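PDB 2X32: cellulose-binding protein from Saccharophagus degradans, which binds a long polyisoprenoid diphosphate in a YceI-like domain, is implicated in plant cell wall breakdown and may take part in polyisoprenoid transport or redox chemistry. Local coordinates for residues S22-K25 against L29-H32; L7-D12 against T129-Q134; N64-D69 against R156-L161. One frame throughout, in Å; residues are numbered along the deposited sequence.

Contact 1: S22-K25 against L29-H32. With OTP ((2E,6E,10E,14E,18E,22E,26E)-3,7,11,15,19,23,27,31-octamethyldotriaconta-2,6,10,14,18,22,26,30-octaenyl trihydrogen diphosphate), chain C.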
loop_
_atom_site.group_PDB
_atom_site.type_symbol
_atom_site.label_atom_id
_atom_site.label_comp_id
_atom_site.label_asym_id
_atom_site.label_seq_id
_atom_site.Cartn_x
_atom_site.Cartn_y
_atom_site.Cartn_z
ATOM N N SER A 22 -3.850 11.889 4.586
ATOM C CA SER A 22 -5.168 12.307 5.056
ATOM C C SER A 22 -5.361 13.779 4.811
ATOM O O SER A 22 -4.414 14.530 4.772
ATOM C CB SER A 22 -5.356 12.004 6.540
ATOM O OG SER A 22 -4.456 12.749 7.311
ATOM N N SER A 23 -6.616 14.193 4.689
ATOM C CA SER A 23 -6.941 15.630 4.673
ATOM C C SER A 23 -8.008 15.904 5.704
ATOM O O SER A 23 -8.973 15.158 5.776
ATOM C CB SER A 23 -7.464 16.042 3.312
ATOM O OG SER A 23 -7.849 17.402 3.338
ATOM N N LYS A 24 -7.789 16.921 6.523
ATOM C CA LYS A 24 -8.747 17.338 7.538
ATOM C C LYS A 24 -9.024 18.807 7.410
ATOM O O LYS A 24 -8.225 19.533 6.823
ATOM C CB LYS A 24 -8.231 16.993 8.940
ATOM C CG LYS A 24 -6.957 17.747 9.388
ATOM C CD LYS A 24 -6.498 17.244 10.758
ATOM C CE LYS A 24 -5.219 17.931 11.262
ATOM N NZ LYS A 24 -4.589 17.105 12.349
ATOM N N LYS A 25 -10.159 19.248 7.945
ATOM C CA LYS A 25 -10.497 20.686 7.914
ATOM C C LYS A 25 -10.457 21.195 6.460
ATOM O O LYS A 25 -10.982 20.538 5.568
ATOM C CB LYS A 25 -9.542 21.461 8.809
ATOM C CG LYS A 25 -9.471 21.018 10.240
ATOM C CD LYS A 25 -8.386 21.828 10.935
ATOM C CE LYS A 25 -8.215 21.479 12.389
ATOM N NZ LYS A 25 -7.396 22.553 13.027
ATOM N N LEU A 29 -3.288 18.654 4.890
ATOM C CA LEU A 29 -2.717 17.365 4.430
ATOM C C LEU A 29 -1.622 16.852 5.338
ATOM O O LEU A 29 -0.730 17.599 5.763
ATOM C CB LEU A 29 -2.130 17.544 3.025
ATOM C CG LEU A 29 -3.049 17.435 1.806
ATOM C CD1 LEU A 29 -4.405 17.947 1.996
ATOM C CD2 LEU A 29 -2.368 17.997 0.533
ATOM N N GLU A 30 -1.658 15.559 5.631
ATOM C CA GLU A 30 -0.620 14.920 6.386
ATOM C C GLU A 30 -0.320 13.549 5.771
ATOM O O GLU A 30 -1.225 12.744 5.501
ATOM C CB GLU A 30 -1.041 14.701 7.840
ATOM C CG GLU A 30 -1.356 15.952 8.670
ATOM C CD GLU A 30 -1.960 15.593 10.027
ATOM O OE1 GLU A 30 -3.203 15.549 10.164
ATOM O OE2 GLU A 30 -1.164 15.473 10.952
ATOM N N THR A 31 0.961 13.283 5.608
ATOM C CA THR A 31 1.438 12.038 5.075
ATOM C C THR A 31 1.802 11.092 6.185
ATOM O O THR A 31 2.613 11.455 7.075
ATOM C CB THR A 31 2.658 12.276 4.210
ATOM O OG1 THR A 31 2.283 13.162 3.168
ATOM C CG2 THR A 31 3.159 10.977 3.595
ATOM N N HIS A 32 1.195 9.918 6.174
ATOM C CA HIS A 32 1.395 8.840 7.120
ATOM C C HIS A 32 2.066 7.688 6.423
ATOM O O HIS A 32 2.050 7.597 5.188
ATOM C CB HIS A 32 0.023 8.397 7.672
ATOM C CG HIS A 32 -0.764 9.541 8.191
ATOM N ND1 HIS A 32 -1.939 9.989 7.618
ATOM C CD2 HIS A 32 -0.487 10.400 9.201
ATOM C CE1 HIS A 32 -2.369 11.050 8.282
ATOM N NE2 HIS A 32 -1.503 11.317 9.243
HETATM O O7 OTP C . -6.762 17.992 14.378
HETATM P P2 OTP C . -6.429 17.162 15.590
HETATM O O5 OTP C . -7.338 17.453 16.771
HETATM O O6 OTP C . -4.963 17.109 15.928
HETATM O O4 OTP C . -6.875 15.637 15.144
HETATM P P1 OTP C . -5.899 14.380 14.865
HETATM O O2 OTP C . -5.345 14.611 13.472
HETATM O O3 OTP C . -5.032 13.972 16.038
HETATM O O1 OTP C . -6.843 13.094 14.589
HETATM C C40 OTP C . -7.604 13.085 13.364
HETATM C C39 OTP C . -7.204 11.887 12.492
HETATM C C37 OTP C . -6.949 11.983 11.200
HETATM C C38 OTP C . -6.951 13.261 10.351
HETATM C C36 OTP C . -6.614 10.721 10.412
HETATM C C35 OTP C . -7.704 10.250 9.485
HETATM C C34 OTP C . -7.240 9.034 8.660
HETATM C C32 OTP C . -7.594 8.768 7.397
HETATM C C33 OTP C . -8.427 9.704 6.588
HETATM C C31 OTP C . -6.959 7.539 6.732
HETATM C C30 OTP C . -7.878 6.492 6.155
HETATM C C29 OTP C . -7.107 5.391 5.435
HETATM C C27 OTP C . -7.525 4.779 4.331
HETATM C C28 OTP C . -8.886 4.995 3.675
HETATM C C26 OTP C . -6.630 3.812 3.587
HETATM C C25 OTP C . -5.222 3.639 4.116
HETATM C C24 OTP C . -4.240 3.004 3.116
HETATM C C22 OTP C . -3.842 1.733 3.105
HETATM C C23 OTP C . -4.166 0.699 4.154
HETATM C C21 OTP C . -2.935 1.294 1.992
HETATM C C20 OTP C . -3.618 0.329 0.987
HETATM C C19 OTP C . -2.686 -0.170 -0.118
HETATM C C17 OTP C . -2.677 0.238 -1.386
HETATM C C18 OTP C . -3.681 1.126 -2.033
HETATM C C16 OTP C . -1.550 -0.237 -2.291
HETATM C C15 OTP C . -2.042 -1.015 -3.477
HETATM C C14 OTP C . -0.922 -1.768 -4.151
HETATM C C12 OTP C . -0.823 -1.981 -5.486
HETATM C C13 OTP C . -1.833 -1.405 -6.477
HETATM C C11 OTP C . 0.288 -2.778 -6.089
HETATM C C10 OTP C . 1.403 -3.185 -5.211
HETATM C C9 OTP C . 2.636 -3.764 -5.906
HETATM C C7 OTP C . 3.000 -5.056 -5.954
HETATM C C8 OTP C . 2.330 -6.198 -5.216
HETATM C C6 OTP C . 4.216 -5.415 -6.775
HETATM C C5 OTP C . 3.896 -5.925 -8.167
HETATM C C4 OTP C . 5.117 -6.365 -8.921
HETATM C C2 OTP C . 5.273 -6.182 -10.236
HETATM C C3 OTP C . 4.328 -5.559 -11.204
HETATM C C1 OTP C . 6.535 -6.699 -10.866
HETATM O O HOH W 1 -4.796 15.348 7.880
#
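Lys24 and Glu30 meet because their first torsions send two extended chains to one point. Lys24 has CG between the backbone N and the carbonyl carbon (chi1 65°), and Glu30 has CG beside the backbone N (chi1 -62°). The two chains cross at a slant, and Lys24 NZ forms a salt bridge with Glu30 OE1 at 3.0 Å. The ammonium reaches OE1 from above the carboxylate plane. Lys24 NZ also gives hydrogen bonds to the diphosphate, at 2.8 Å to O2 and 3.1 Å to O7 of OTP. One ammonium therefore holds three oxygens. A water links Ser22 OG, at 2.7 Å, and Glu30 OE1. Arg63 pairs with Glu30 OE2, so each carboxylate oxygen has a cationic partner. Beneath these side chains, Ser22 and Glu30 are an antiparallel hydrogen-bonded pair, with Ser22 N to Glu30 O at 2.9 Å and Glu30 N to Ser22 O at 3.1 Å. Ser23 and Leu29 follow as a non-hydrogen-bonded pair, and Leu29 CD1 packs on Ser23 OG at 3.7 Å. This is the end of a beta hairpin of the YceI-like domain, where Ser22 and Lys24 line the polyisoprenoid pocket toward its diphosphate end.

Contact 2: L7-D12 against T129-Q134. With IMD (imidazole), chain D.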
loop_
_atom_site.group_PDB
_atom_site.type_symbol
_atom_site.label_atom_id
_atom_site.label_comp_id
_atom_site.label_asym_id
_atom_site.label_seq_id
_atom_site.Cartn_x
_atom_site.Cartn_y
_atom_site.Cartn_z
ATOM N N LEU A 7 9.954 -18.640 -4.607
ATOM C CA LEU A 7 9.987 -17.202 -4.850
ATOM C C LEU A 7 10.981 -16.863 -5.915
ATOM O O LEU A 7 12.140 -17.353 -5.918
ATOM C CB LEU A 7 10.395 -16.421 -3.606
ATOM C CG LEU A 7 9.389 -16.443 -2.499
ATOM C CD1 LEU A 7 10.040 -15.750 -1.273
ATOM C CD2 LEU A 7 8.068 -15.835 -2.879
ATOM N N ALA A 8 10.509 -16.090 -6.877
ATOM C CA ALA A 8 11.336 -15.470 -7.890
ATOM C C ALA A 8 11.976 -14.212 -7.357
ATOM O O ALA A 8 13.072 -13.835 -7.771
ATOM C CB ALA A 8 10.537 -15.173 -9.164
ATOM N N TYR A 9 11.232 -13.525 -6.483
ATOM C CA TYR A 9 11.681 -12.283 -5.839
ATOM C C TYR A 9 11.209 -12.210 -4.406
ATOM O O TYR A 9 10.137 -12.683 -4.072
ATOM C CB TYR A 9 11.227 -10.995 -6.538
ATOM C CG TYR A 9 11.705 -10.832 -7.955
ATOM C CD1 TYR A 9 12.784 -10.037 -8.270
ATOM C CD2 TYR A 9 11.037 -11.486 -8.994
ATOM C CE1 TYR A 9 13.215 -9.947 -9.617
ATOM C CE2 TYR A 9 11.461 -11.406 -10.263
ATOM C CZ TYR A 9 12.509 -10.629 -10.579
ATOM O OH TYR A 9 12.840 -10.602 -11.952
ATOM N N SER A 10 11.997 -11.519 -3.574
ATOM C CA SER A 10 11.598 -11.192 -2.217
ATOM C C SER A 10 11.567 -9.677 -2.031
ATOM O O SER A 10 12.418 -8.965 -2.572
ATOM C CB SER A 10 12.566 -11.803 -1.223
ATOM O OG SER A 10 12.464 -13.221 -1.195
ATOM N N LEU A 11 10.605 -9.189 -1.274
ATOM C CA LEU A 11 10.592 -7.756 -0.933
ATOM C C LEU A 11 11.785 -7.374 -0.026
ATOM O O LEU A 11 12.055 -8.015 0.986
ATOM C CB LEU A 11 9.276 -7.310 -0.276
ATOM C CG LEU A 11 9.137 -5.779 -0.152
ATOM C CD1 LEU A 11 8.676 -5.177 -1.450
ATOM C CD2 LEU A 11 8.116 -5.406 1.000
ATOM N N ASP A 12 12.494 -6.312 -0.420
ATOM C CA ASP A 12 13.470 -5.653 0.444
ATOM C C ASP A 12 12.656 -4.719 1.338
ATOM O O ASP A 12 12.337 -3.618 0.990
ATOM C CB ASP A 12 14.456 -4.852 -0.418
ATOM C CG ASP A 12 15.545 -4.126 0.398
ATOM O OD1 ASP A 12 15.393 -3.959 1.640
ATOM O OD2 ASP A 12 16.556 -3.711 -0.204
ATOM N N THR A 129 19.494 -8.498 -10.483
ATOM C CA THR A 129 18.633 -9.127 -9.499
ATOM C C THR A 129 17.577 -8.215 -8.875
ATOM O O THR A 129 16.689 -8.715 -8.186
ATOM C CB THR A 129 19.452 -9.675 -8.338
ATOM O OG1 THR A 129 20.238 -8.611 -7.823
ATOM C CG2 THR A 129 20.405 -10.767 -8.817
ATOM N N ARG A 130 17.610 -6.914 -9.122
ATOM C CA ARG A 130 16.765 -5.991 -8.347
ATOM C C ARG A 130 15.864 -5.188 -9.241
ATOM O O ARG A 130 16.313 -4.718 -10.273
ATOM C CB ARG A 130 17.642 -5.036 -7.529
ATOM C CG ARG A 130 16.936 -4.181 -6.532
ATOM C CD ARG A 130 17.975 -3.307 -5.785
ATOM N NE ARG A 130 17.435 -2.477 -4.729
ATOM C CZ ARG A 130 17.149 -2.891 -3.506
ATOM N NH1 ARG A 130 17.222 -4.159 -3.135
ATOM N NH2 ARG A 130 16.730 -2.028 -2.626
ATOM N N ILE A 131 14.596 -5.075 -8.845
ATOM C CA ILE A 131 13.649 -4.259 -9.552
ATOM C C ILE A 131 12.958 -3.309 -8.578
ATOM O O ILE A 131 12.897 -3.560 -7.367
ATOM C CB ILE A 131 12.619 -5.134 -10.331
ATOM C CG1 ILE A 131 11.724 -5.849 -9.340
ATOM C CG2 ILE A 131 13.303 -6.066 -11.362
ATOM C CD1 ILE A 131 10.611 -6.674 -10.001
ATOM N N MET A 132 12.477 -2.199 -9.118
ATOM C CA MET A 132 11.755 -1.165 -8.394
ATOM C C MET A 132 10.346 -1.025 -8.994
ATOM O O MET A 132 10.204 -0.843 -10.233
ATOM C CB MET A 132 12.520 0.163 -8.450
ATOM C CG MET A 132 11.823 1.284 -7.694
ATOM S SD MET A 132 12.728 2.860 -7.796
ATOM C CE MET A 132 12.891 3.109 -9.550
ATOM N N VAL A 133 9.341 -1.093 -8.127
ATOM C CA VAL A 133 7.944 -1.019 -8.534
ATOM C C VAL A 133 7.251 0.098 -7.803
ATOM O O VAL A 133 7.301 0.190 -6.584
ATOM C CB VAL A 133 7.185 -2.354 -8.269
ATOM C CG1 VAL A 133 5.770 -2.318 -8.840
ATOM C CG2 VAL A 133 7.977 -3.535 -8.872
ATOM N N GLN A 134 6.590 0.950 -8.564
ATOM C CA GLN A 134 5.898 2.065 -7.931
ATOM C C GLN A 134 4.624 2.420 -8.678
ATOM O O GLN A 134 4.441 2.059 -9.842
ATOM C CB GLN A 134 6.889 3.227 -7.779
ATOM C CG GLN A 134 7.373 3.812 -9.135
ATOM C CD GLN A 134 8.452 4.811 -8.965
ATOM O OE1 GLN A 134 8.327 5.759 -8.169
ATOM N NE2 GLN A 134 9.555 4.603 -9.685
HETATM N N1 IMD D . 5.950 8.028 -5.045
HETATM C C2 IMD D . 7.016 7.615 -5.791
HETATM N N3 IMD D . 6.527 6.938 -6.868
HETATM C C4 IMD D . 5.171 6.901 -6.834
HETATM C C5 IMD D . 4.813 7.586 -5.673
#
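Arg130 grips Asp12 end-on, with NH1 and NH2 both directed at OD2. Each nitrogen lies 3.0 Å from Asp12 OD2, and this oxygen is in the guanidinium plane. The carboxylate plane is turned 70° from that of the guanidinium. NH1 uses the anti lone pair of OD2, while NH2 comes from above the carboxylate plane. The other side-chain contact is apolar. Ile131 CD1 sits over one face of the Tyr9 ring, nearer the ring's edge than its centre, 4.2 Å from CE1 of Tyr9. Thr129 O lies at the edge of the same ring, 4.0 Å from Tyr9 CE1. In the next shell, Asp12 OD1 is hydrogen-bonded to Thr14 OG1 and Ala15 N, which fixes the carboxylate. Arg130 NH1 also pairs with Glu177 of the intervening strand 167-177. Arg130 reaches across because its chain runs extended from CG to NE, with CG anti to the backbone N (chi1 -171°). Ala8 and Tyr9 both face Ile41 in a classic beta bulge, and Val91 touches Tyr9 and Ile131. Two carboxylates thus share one guanidinium, whose charge probably offsets their repulsion and favours their ionised form, while Ile131, about 4 Å from OTP, joins the apolar packing to the lipid pocket.

Contact 3: N64-D69 against R156-L161. With OTP ((2E,6E,10E,14E,18E,22E,26E)-3,7,11,15,19,23,27,31-octamethyldotriaconta-2,6,10,14,18,22,26,30-octaenyl trihydrogen diphosphate), chain C.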
loop_
_atom_site.group_PDB
_atom_site.type_symbol
_atom_site.label_atom_id
_atom_site.label_comp_id
_atom_site.label_asym_id
_atom_site.label_seq_id
_atom_site.Cartn_x
_atom_site.Cartn_y
_atom_site.Cartn_z
ATOM N N ASN A 64 -1.847 7.167 16.407
ATOM C CA ASN A 64 -1.550 5.819 15.909
ATOM C C ASN A 64 -2.451 4.799 16.551
ATOM O O ASN A 64 -2.949 3.905 15.887
ATOM C CB ASN A 64 -0.102 5.404 16.170
ATOM C CG ASN A 64 0.932 6.300 15.500
ATOM O OD1 ASN A 64 0.632 6.939 14.480
ATOM N ND2 ASN A 64 2.197 6.252 16.013
ATOM N N GLY A 65 -2.654 4.916 17.856
ATOM C CA GLY A 65 -3.472 3.968 18.571
ATOM C C GLY A 65 -4.925 4.022 18.117
ATOM O O GLY A 65 -5.565 2.981 17.942
ATOM N N ARG A 66 -5.424 5.241 17.926
ATOM C CA ARG A 66 -6.802 5.417 17.451
ATOM C C ARG A 66 -6.922 4.817 16.045
ATOM O O ARG A 66 -7.925 4.188 15.719
ATOM C CB ARG A 66 -7.201 6.885 17.460
ATOM C CG ARG A 66 -7.357 7.448 18.871
ATOM C CD ARG A 66 -7.451 8.932 18.815
ATOM N NE ARG A 66 -7.763 9.494 20.143
ATOM C CZ ARG A 66 -8.069 10.775 20.361
ATOM N NH1 ARG A 66 -8.134 11.651 19.350
ATOM N NH2 ARG A 66 -8.343 11.177 21.606
ATOM N N MET A 67 -5.907 5.003 15.191
ATOM C CA MET A 67 -5.994 4.399 13.878
ATOM C C MET A 67 -5.964 2.866 13.954
ATOM O O MET A 67 -6.739 2.194 13.272
ATOM C CB MET A 67 -4.911 4.929 12.954
ATOM C CG MET A 67 -5.114 6.370 12.511
ATOM S SD MET A 67 -3.942 6.639 11.188
ATOM C CE MET A 67 -4.742 5.726 9.875
ATOM N N ARG A 68 -5.132 2.280 14.799
ATOM C CA ARG A 68 -5.143 0.831 14.938
ATOM C C ARG A 68 -6.444 0.294 15.492
ATOM O O ARG A 68 -6.988 -0.682 15.001
ATOM C CB ARG A 68 -3.974 0.363 15.809
ATOM C CG ARG A 68 -2.576 0.639 15.294
ATOM C CD ARG A 68 -1.478 0.125 16.228
ATOM N NE ARG A 68 -1.717 0.574 17.647
ATOM C CZ ARG A 68 -1.101 1.573 18.269
ATOM N NH1 ARG A 68 -0.165 2.282 17.673
ATOM N NH2 ARG A 68 -1.420 1.886 19.542
ATOM N N ASP A 69 -6.946 0.926 16.544
ATOM C CA ASP A 69 -8.084 0.424 17.288
ATOM C C ASP A 69 -9.423 0.671 16.616
ATOM O O ASP A 69 -10.280 -0.225 16.609
ATOM C CB ASP A 69 -8.087 1.042 18.686
ATOM C CG ASP A 69 -6.877 0.599 19.535
ATOM O OD1 ASP A 69 -6.199 -0.400 19.172
ATOM O OD2 ASP A 69 -6.618 1.290 20.534
ATOM N N ARG A 156 -12.968 11.477 13.684
ATOM C CA ARG A 156 -13.419 12.876 13.547
ATOM C C ARG A 156 -14.036 13.342 14.851
ATOM O O ARG A 156 -13.706 14.452 15.354
ATOM C CB ARG A 156 -14.395 13.041 12.374
ATOM C CG ARG A 156 -14.757 14.477 12.121
ATOM C CD ARG A 156 -15.726 14.624 10.977
ATOM N NE ARG A 156 -17.064 14.141 11.295
ATOM C CZ ARG A 156 -17.936 14.817 12.051
ATOM N NH1 ARG A 156 -17.608 15.973 12.619
ATOM N NH2 ARG A 156 -19.143 14.330 12.268
ATOM N N ASN A 157 -14.951 12.523 15.376
ATOM C CA ASN A 157 -15.697 12.885 16.571
ATOM C C ASN A 157 -14.769 12.922 17.789
ATOM O O ASN A 157 -14.926 13.803 18.664
ATOM C CB ASN A 157 -16.885 11.947 16.776
ATOM C CG ASN A 157 -18.034 12.229 15.816
ATOM O OD1 ASN A 157 -18.563 11.320 15.176
ATOM N ND2 ASN A 157 -18.479 13.489 15.766
ATOM N N LEU A 158 -13.761 12.045 17.839
ATOM C CA LEU A 158 -12.810 12.035 18.939
ATOM C C LEU A 158 -11.931 13.282 18.960
ATOM O O LEU A 158 -11.530 13.752 20.029
ATOM C CB LEU A 158 -11.907 10.821 18.894
ATOM C CG LEU A 158 -12.478 9.519 19.415
ATOM C CD1 LEU A 158 -11.568 8.367 19.099
ATOM C CD2 LEU A 158 -12.783 9.631 20.917
ATOM N N ALA A 159 -11.637 13.787 17.766
ATOM C CA ALA A 159 -10.833 14.999 17.581
ATOM C C ALA A 159 -11.627 16.297 17.581
ATOM O O ALA A 159 -11.040 17.381 17.422
ATOM C CB ALA A 159 -10.107 14.874 16.268
ATOM N N SER A 160 -12.946 16.206 17.677
ATOM C CA SER A 160 -13.829 17.369 17.529
ATOM C C SER A 160 -13.641 18.129 16.192
ATOM O O SER A 160 -13.730 19.366 16.128
ATOM C CB SER A 160 -13.643 18.355 18.712
ATOM O OG SER A 160 -13.677 17.700 19.992
ATOM N N LEU A 161 -13.358 17.394 15.127
ATOM C CA LEU A 161 -13.080 17.996 13.845
ATOM C C LEU A 161 -14.354 18.119 13.047
ATOM O O LEU A 161 -15.291 17.352 13.224
ATOM C CB LEU A 161 -12.049 17.164 13.050
ATOM C CG LEU A 161 -10.604 17.265 13.542
ATOM C CD1 LEU A 161 -9.651 16.190 12.957
ATOM C CD2 LEU A 161 -10.031 18.649 13.171
HETATM O O7 OTP C . -6.762 17.992 14.378
HETATM P P2 OTP C . -6.429 17.162 15.590
HETATM O O5 OTP C . -7.338 17.453 16.771
HETATM O O6 OTP C . -4.963 17.109 15.928
HETATM O O4 OTP C . -6.875 15.637 15.144
HETATM P P1 OTP C . -5.899 14.380 14.865
HETATM O O2 OTP C . -5.345 14.611 13.472
HETATM O O3 OTP C . -5.032 13.972 16.038
HETATM O O1 OTP C . -6.843 13.094 14.589
HETATM C C40 OTP C . -7.604 13.085 13.364
HETATM C C39 OTP C . -7.204 11.887 12.492
HETATM C C37 OTP C . -6.949 11.983 11.200
HETATM C C38 OTP C . -6.951 13.261 10.351
HETATM C C36 OTP C . -6.614 10.721 10.412
HETATM C C35 OTP C . -7.704 10.250 9.485
HETATM C C34 OTP C . -7.240 9.034 8.660
HETATM C C32 OTP C . -7.594 8.768 7.397
HETATM C C33 OTP C . -8.427 9.704 6.588
HETATM C C31 OTP C . -6.959 7.539 6.732
HETATM C C30 OTP C . -7.878 6.492 6.155
HETATM C C29 OTP C . -7.107 5.391 5.435
HETATM C C27 OTP C . -7.525 4.779 4.331
HETATM C C28 OTP C . -8.886 4.995 3.675
HETATM C C26 OTP C . -6.630 3.812 3.587
HETATM C C25 OTP C . -5.222 3.639 4.116
HETATM C C24 OTP C . -4.240 3.004 3.116
HETATM C C22 OTP C . -3.842 1.733 3.105
HETATM C C23 OTP C . -4.166 0.699 4.154
HETATM C C21 OTP C . -2.935 1.294 1.992
HETATM C C20 OTP C . -3.618 0.329 0.987
HETATM C C19 OTP C . -2.686 -0.170 -0.118
HETATM C C17 OTP C . -2.677 0.238 -1.386
HETATM C C18 OTP C . -3.681 1.126 -2.033
HETATM C C16 OTP C . -1.550 -0.237 -2.291
HETATM C C15 OTP C . -2.042 -1.015 -3.477
HETATM C C14 OTP C . -0.922 -1.768 -4.151
HETATM C C12 OTP C . -0.823 -1.981 -5.486
HETATM C C13 OTP C . -1.833 -1.405 -6.477
HETATM C C11 OTP C . 0.288 -2.778 -6.089
HETATM C C10 OTP C . 1.403 -3.185 -5.211
HETATM C C9 OTP C . 2.636 -3.764 -5.906
HETATM C C7 OTP C . 3.000 -5.056 -5.954
HETATM C C8 OTP C . 2.330 -6.198 -5.216
HETATM C C6 OTP C . 4.216 -5.415 -6.775
HETATM C C5 OTP C . 3.896 -5.925 -8.167
HETATM C C4 OTP C . 5.117 -6.365 -8.921
HETATM C C2 OTP C . 5.273 -6.182 -10.236
HETATM C C3 OTP C . 4.328 -5.559 -11.204
HETATM C C1 OTP C . 6.535 -6.699 -10.866
#
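Helix 61-72 comes near the C-terminal end of helix 149-158 without backbone contact, and the closest CA atoms, those of Arg66 and Leu158, are 9.1 Å apart. Arg66 bridges most of this distance. Its CG stands beside the backbone N (chi1 -70°), and its chain is extended from CG to NE, which carries the guanidinium to the other helix. There Leu158 CB lies over one face of the guanidinium, off its centre, 3.9 Å from Arg66 NH1. Leu158 CD1 lies farther back along the arginine, 4.1 Å from Arg66 NE and 4.2 Å from Arg66 CD. No hydrogen bond links the two segments.

The end of helix 149-158 is shaped by a Schellman motif. Ser160 has positive phi (56°), and Leu161 N bonds back to Arg156 O at 3.0 Å. The second bond, from Ser160 N to Asn157 O, is weak. Arg156 NH1 reinforces the turn by donating to Leu161 O at 2.8 Å, close to the guanidinium plane. Arg156 NH2 pairs with Glu153, so this arginine ties the helix to the chain that leaves it.

The turn places two apolar side chains against the lipid head. Ala159 CB is 3.5 Å from O4 of OTP, and Leu161 CD2 is 3.5 Å from O7 of OTP. Across this contact the diphosphate therefore meets methyl groups at the helix end. These side chains give it no hydrogen bond, whereas Lys24 does. The meeting of the helices is small and lies at the surface. Leu158 packs on a face of the Arg66 guanidinium, while the N-H groups point outward in its plane, so this apolar packing probably leaves them able to bond to other partners.

Contacts 1 and 3 lie at the diphosphate end of the pocket, with centres about 13 Å apart. They touch through Leu161, which packs on Lys24 and Lys25, and both meet OTP. Contact 2 lies on the opposite side of the chain's centre, about 30 Å from contact 1 and 35 Å from contact 3, centre to centre. Contacts 1 and 2 share strand 7-24 and the same antiparallel sheet. Contact 3 joins helices 61-72 and 149-158. Both segments of contact 1 fall between those of contact 2 along the chain, contact 1 closes before contact 3 opens, and contacts 2 and 3 interleave. The YceI-like pocket holds the lipid's diphosphate by contacts 1 and 3, its tail running toward contact 2.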